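Local coordinates for leucine--tRNA ligase (Agrobacterium radiobacter, PDB 5AH5), which probably catalyses the ATP-dependent joining of L-leucine to tRNA(Leu), as a class I aminoacyl-tRNA synthetase that also binds zinc, at residues Phe80-His94 / Ile417-Ile429. Numbering follows the deposited sequence.
Sequences FGLPAENAARKFGTH and ISRQRYWGCPIPI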
loop_
_atom_site.group_PDB
_atom_site.type_symbol
_atom_site.label_atom_id
_atom_site.label_comp_id
_atom_site.label_asym_id
_atom_site.label_seq_id
_atom_site.Cartn_x
_atom_site.Cartn_y
_atom_site.Cartn_z
ATOM N N PHE B 80 12.044 9.278 -10.486
ATOM C CA PHE B 80 11.853 9.391 -11.911
ATOM C C PHE B 80 10.356 9.567 -12.261
ATOM O O PHE B 80 9.447 9.371 -11.422
ATOM C CB PHE B 80 12.351 8.126 -12.650
ATOM C CG PHE B 80 13.799 8.210 -13.233
ATOM C CD1 PHE B 80 14.353 9.386 -13.732
ATOM C CD2 PHE B 80 14.539 7.043 -13.373
ATOM C CE1 PHE B 80 15.639 9.416 -14.276
ATOM C CE2 PHE B 80 15.794 7.059 -13.966
ATOM C CZ PHE B 80 16.355 8.231 -14.406
ATOM N N GLY B 81 10.141 9.964 -13.509
ATOM C CA GLY B 81 8.848 10.097 -14.094
ATOM C C GLY B 81 8.123 11.363 -13.741
ATOM O O GLY B 81 8.681 12.316 -13.238
ATOM N N LEU B 82 6.825 11.319 -13.952
ATOM C CA LEU B 82 6.032 12.507 -14.005
ATOM C C LEU B 82 6.082 13.373 -12.811
ATOM O O LEU B 82 6.202 14.577 -12.980
ATOM C CB LEU B 82 4.614 12.167 -14.388
ATOM C CG LEU B 82 4.458 11.510 -15.725
ATOM C CD1 LEU B 82 2.967 11.332 -15.985
ATOM C CD2 LEU B 82 5.074 12.375 -16.829
ATOM N N PRO B 83 6.069 12.785 -11.566
ATOM C CA PRO B 83 5.964 13.681 -10.448
ATOM C C PRO B 83 7.132 14.567 -10.181
ATOM O O PRO B 83 6.969 15.800 -9.957
ATOM C CB PRO B 83 5.625 12.750 -9.246
ATOM C CG PRO B 83 4.961 11.590 -9.870
ATOM C CD PRO B 83 5.679 11.410 -11.200
ATOM N N ALA B 84 8.324 13.978 -10.129
ATOM C CA ALA B 84 9.524 14.801 -10.057
ATOM C C ALA B 84 9.599 15.743 -11.279
ATOM O O ALA B 84 9.965 16.897 -11.135
ATOM C CB ALA B 84 10.790 13.933 -10.055
ATOM N N GLU B 85 9.330 15.205 -12.448
ATOM C CA GLU B 85 9.635 15.946 -13.712
ATOM C C GLU B 85 8.742 17.223 -13.823
ATOM O O GLU B 85 9.243 18.343 -14.093
ATOM C CB GLU B 85 9.518 15.056 -14.946
ATOM C CG GLU B 85 10.080 15.850 -16.185
ATOM C CD GLU B 85 10.059 15.110 -17.473
ATOM O OE1 GLU B 85 9.250 14.217 -17.637
ATOM O OE2 GLU B 85 10.898 15.425 -18.368
ATOM N N ASN B 86 7.435 17.050 -13.573
ATOM C CA ASN B 86 6.456 18.182 -13.560
ATOM C C ASN B 86 6.808 19.143 -12.465
ATOM O O ASN B 86 6.746 20.355 -12.641
ATOM C CB ASN B 86 4.998 17.652 -13.439
ATOM C CG ASN B 86 4.585 16.909 -14.679
ATOM O OD1 ASN B 86 5.153 17.137 -15.743
ATOM N ND2 ASN B 86 3.642 16.026 -14.569
ATOM N N ALA B 87 7.271 18.668 -11.313
ATOM C CA ALA B 87 7.545 19.656 -10.267
ATOM C C ALA B 87 8.787 20.476 -10.638
ATOM O O ALA B 87 8.898 21.706 -10.367
ATOM C CB ALA B 87 7.712 19.003 -8.928
ATOM N N ALA B 88 9.770 19.804 -11.193
ATOM C CA ALA B 88 10.960 20.513 -11.666
ATOM C C ALA B 88 10.576 21.470 -12.799
ATOM O O ALA B 88 10.992 22.565 -12.752
ATOM C CB ALA B 88 12.053 19.564 -12.096
ATOM N N ARG B 89 9.719 21.089 -13.726
ATOM C CA ARG B 89 9.318 22.003 -14.798
ATOM C C ARG B 89 8.619 23.243 -14.211
ATOM O O ARG B 89 8.938 24.352 -14.551
ATOM C CB ARG B 89 8.397 21.264 -15.774
ATOM C CG ARG B 89 8.261 21.837 -17.178
ATOM C CD ARG B 89 7.346 20.946 -18.034
ATOM N NE ARG B 89 7.962 19.651 -18.365
ATOM C CZ ARG B 89 7.509 18.786 -19.280
ATOM N NH1 ARG B 89 6.418 19.038 -20.012
ATOM N NH2 ARG B 89 8.167 17.656 -19.476
ATOM N N LYS B 90 7.684 23.022 -13.288
ATOM C CA LYS B 90 6.934 24.114 -12.729
ATOM C C LYS B 90 7.874 25.048 -11.999
ATOM O O LYS B 90 7.690 26.249 -12.018
ATOM C CB LYS B 90 5.812 23.532 -11.841
ATOM C CG LYS B 90 4.960 24.574 -11.146
ATOM C CD LYS B 90 3.995 23.977 -10.092
ATOM C CE LYS B 90 2.954 25.027 -9.656
ATOM N NZ LYS B 90 2.223 24.644 -8.417
ATOM N N PHE B 91 8.916 24.541 -11.324
ATOM C CA PHE B 91 9.816 25.474 -10.640
ATOM C C PHE B 91 10.797 26.238 -11.659
ATOM O O PHE B 91 11.217 27.357 -11.409
ATOM C CB PHE B 91 10.599 24.724 -9.599
ATOM C CG PHE B 91 11.387 25.613 -8.709
ATOM C CD1 PHE B 91 12.671 25.973 -9.032
ATOM C CD2 PHE B 91 10.842 26.098 -7.541
ATOM C CE1 PHE B 91 13.389 26.840 -8.235
ATOM C CE2 PHE B 91 11.553 26.947 -6.744
ATOM C CZ PHE B 91 12.822 27.310 -7.089
ATOM N N GLY B 92 11.186 25.558 -12.717
ATOM C CA GLY B 92 12.161 26.053 -13.724
ATOM C C GLY B 92 13.566 25.443 -13.657
ATOM O O GLY B 92 14.469 26.000 -14.247
ATOM N N THR B 93 13.786 24.352 -12.921
ATOM C CA THR B 93 15.125 23.742 -12.800
ATOM C C THR B 93 15.204 22.427 -13.492
ATOM O O THR B 93 14.178 21.788 -13.797
ATOM C CB THR B 93 15.598 23.648 -11.358
ATOM O OG1 THR B 93 14.585 23.001 -10.565
ATOM C CG2 THR B 93 15.853 24.962 -10.829
ATOM N N HIS B 94 16.424 22.001 -13.828
ATOM C CA HIS B 94 16.577 20.648 -14.447
ATOM C C HIS B 94 16.087 19.597 -13.373
ATOM O O HIS B 94 16.317 19.803 -12.179
ATOM C CB HIS B 94 18.086 20.422 -14.764
ATOM C CG HIS B 94 18.370 19.174 -15.553
ATOM N ND1 HIS B 94 18.354 17.927 -14.976
ATOM C CD2 HIS B 94 18.723 18.978 -16.849
ATOM C CE1 HIS B 94 18.657 17.008 -15.875
ATOM N NE2 HIS B 94 18.872 17.622 -17.029
ATOM N N ILE B 417 4.282 0.786 -20.631
ATOM C CA ILE B 417 5.396 1.314 -19.847
ATOM C C ILE B 417 6.254 2.354 -20.533
ATOM O O ILE B 417 6.995 3.071 -19.858
ATOM C CB ILE B 417 6.282 0.196 -19.249
ATOM C CG1 ILE B 417 6.822 -0.764 -20.321
ATOM C CG2 ILE B 417 5.447 -0.569 -18.235
ATOM C CD1 ILE B 417 7.982 -1.634 -19.862
ATOM N N SER B 418 6.134 2.479 -21.841
ATOM C CA SER B 418 6.898 3.469 -22.572
ATOM C C SER B 418 6.258 4.853 -22.525
ATOM O O SER B 418 5.061 5.018 -22.736
ATOM C CB SER B 418 7.221 3.006 -23.997
ATOM O OG SER B 418 6.133 2.407 -24.675
ATOM N N ARG B 419 7.089 5.830 -22.203
ATOM C CA ARG B 419 6.667 7.191 -22.001
ATOM C C ARG B 419 7.502 8.104 -22.907
ATOM O O ARG B 419 8.712 7.949 -22.967
ATOM C CB ARG B 419 6.856 7.557 -20.518
ATOM C CG ARG B 419 6.064 6.614 -19.614
ATOM C CD ARG B 419 4.578 6.878 -19.751
ATOM N NE ARG B 419 3.833 5.991 -18.859
ATOM C CZ ARG B 419 3.309 4.848 -19.216
ATOM N NH1 ARG B 419 3.375 4.424 -20.482
ATOM N NH2 ARG B 419 2.687 4.110 -18.296
ATOM N N GLN B 420 6.871 9.089 -23.536
ATOM C CA GLN B 420 7.589 10.039 -24.447
ATOM C C GLN B 420 8.045 11.173 -23.613
ATOM O O GLN B 420 7.685 12.343 -23.797
ATOM C CB GLN B 420 6.740 10.501 -25.651
ATOM C CG GLN B 420 6.258 9.334 -26.570
ATOM C CD GLN B 420 5.300 8.336 -25.838
ATOM O OE1 GLN B 420 4.359 8.784 -25.235
ATOM N NE2 GLN B 420 5.564 7.026 -25.874
ATOM N N ARG B 421 8.929 10.834 -22.700
ATOM C CA ARG B 421 9.400 11.781 -21.687
ATOM C C ARG B 421 10.893 11.613 -21.463
ATOM O O ARG B 421 11.381 10.539 -21.606
ATOM C CB ARG B 421 8.657 11.429 -20.398
ATOM C CG ARG B 421 7.254 11.957 -20.426
ATOM C CD ARG B 421 7.446 13.300 -19.798
ATOM N NE ARG B 421 6.261 13.982 -19.876
ATOM C CZ ARG B 421 5.832 14.861 -18.976
ATOM N NH1 ARG B 421 6.539 15.266 -17.918
ATOM N NH2 ARG B 421 4.670 15.359 -19.216
ATOM N N TYR B 422 11.553 12.697 -21.105
ATOM C CA TYR B 422 12.948 12.729 -20.750
ATOM C C TYR B 422 13.266 12.022 -19.386
ATOM O O TYR B 422 14.193 11.191 -19.303
ATOM C CB TYR B 422 13.405 14.182 -20.641
ATOM C CG TYR B 422 14.819 14.387 -20.131
ATOM C CD1 TYR B 422 15.952 14.146 -20.936
ATOM C CD2 TYR B 422 15.048 14.889 -18.879
ATOM C CE1 TYR B 422 17.248 14.363 -20.449
ATOM C CE2 TYR B 422 16.312 15.041 -18.378
ATOM C CZ TYR B 422 17.429 14.806 -19.199
ATOM O OH TYR B 422 18.696 15.009 -18.682
ATOM N N TRP B 423 12.492 12.344 -18.342
ATOM C CA TRP B 423 12.941 12.086 -16.980
ATOM C C TRP B 423 12.391 10.751 -16.537
ATOM O O TRP B 423 11.344 10.663 -15.846
ATOM C CB TRP B 423 12.607 13.252 -16.066
ATOM C CG TRP B 423 13.200 13.093 -14.719
ATOM C CD1 TRP B 423 12.493 12.886 -13.537
ATOM C CD2 TRP B 423 14.597 13.081 -14.364
ATOM N NE1 TRP B 423 13.371 12.781 -12.507
ATOM C CE2 TRP B 423 14.664 12.862 -12.980
ATOM C CE3 TRP B 423 15.816 13.195 -15.101
ATOM C CZ2 TRP B 423 15.883 12.814 -12.282
ATOM C CZ3 TRP B 423 17.036 13.133 -14.417
ATOM C CH2 TRP B 423 17.066 12.914 -13.021
ATOM N N GLY B 424 13.050 9.709 -17.044
ATOM C CA GLY B 424 12.775 8.306 -16.639
ATOM C C GLY B 424 13.891 7.411 -17.108
ATOM O O GLY B 424 14.866 7.845 -17.794
ATOM N N CYS B 425 13.744 6.153 -16.814
ATOM C CA CYS B 425 14.809 5.179 -17.114
ATOM C C CYS B 425 14.849 4.883 -18.610
ATOM O O CYS B 425 13.841 4.420 -19.143
ATOM C CB CYS B 425 14.523 3.892 -16.361
ATOM S SG CYS B 425 15.834 2.684 -16.521
ATOM N N PRO B 426 16.018 5.091 -19.304
ATOM C CA PRO B 426 16.007 4.735 -20.701
ATOM C C PRO B 426 15.710 3.292 -20.974
ATOM O O PRO B 426 16.055 2.435 -20.167
ATOM C CB PRO B 426 17.419 5.165 -21.209
ATOM C CG PRO B 426 17.852 6.206 -20.244
ATOM C CD PRO B 426 17.269 5.764 -18.925
ATOM N N ILE B 427 14.989 3.037 -22.063
ATOM C CA ILE B 427 14.676 1.705 -22.545
ATOM C C ILE B 427 15.926 1.186 -23.306
ATOM O O ILE B 427 16.324 1.812 -24.266
ATOM C CB ILE B 427 13.452 1.768 -23.425
ATOM C CG1 ILE B 427 12.253 2.133 -22.521
ATOM C CG2 ILE B 427 13.234 0.447 -24.200
ATOM C CD1 ILE B 427 10.884 1.942 -23.163
ATOM N N PRO B 428 16.559 0.079 -22.830
ATOM C CA PRO B 428 17.897 -0.369 -23.263
ATOM C C PRO B 428 17.804 -1.235 -24.532
ATOM O O PRO B 428 18.157 -2.432 -24.567
ATOM C CB PRO B 428 18.402 -1.130 -22.035
ATOM C CG PRO B 428 17.150 -1.820 -21.574
ATOM C CD PRO B 428 16.081 -0.740 -21.686
ATOM N N ILE B 429 17.248 -0.605 -25.559
ATOM C CA ILE B 429 16.942 -1.223 -26.848
ATOM C C ILE B 429 17.529 -0.330 -27.955
ATOM O O ILE B 429 17.611 0.919 -27.819
ATOM C CB ILE B 429 15.449 -1.360 -27.024
ATOM C CG1 ILE B 429 14.893 -2.339 -25.982
ATOM C CG2 ILE B 429 15.082 -1.837 -28.443
ATOM C CD1 ILE B 429 15.119 -3.803 -26.296
HETATM O O HOH W 1 9.869 15.091 -20.781
#
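Packing is tight where Phe80 meets Trp423 and Gly424. Phe80 turns its CD1 edge onto the indole face in a T-shaped pair, planes at 74°, while one face of its own ring receives Gly424 CA, a CH-pi contact 3.6 Å from the ring centroid. Gly81 N, at the N-cap of helix 82-91, donates to Trp423 O at 2.7 Å, and Trp423 NE1 bonds to Ser79 O. Trp423 holds CG anti to its backbone N (chi1 -173°), bringing the pyrrole edge beside the first turn, Ala84 CB 3.7 Å from Trp423 NE1; the six-membered ring extends away. In this class I synthetase the contact joins a helix whose Ala84 side chain, about 10 Å from the bound leucyl-adenylate analogue, touches Thr42 of the predicted HIGH signature, to the connection between strands 415-419 and 425-432. Buried Arg421 NH1 donates almost straight to Glu85 OE1 (2.9 Å), from above the carboxylate plane, and to Asn86 OD1 (3.2 Å); Arg421 NH2 pairs with Glu160. Leu82 CD2 covers one guanidinium face. The contact opens to solvent at Arg89, which in one of two conformers lies flat on the other face, a doubtful like-charge stack that a long salt bridge to Glu85 probably offsets.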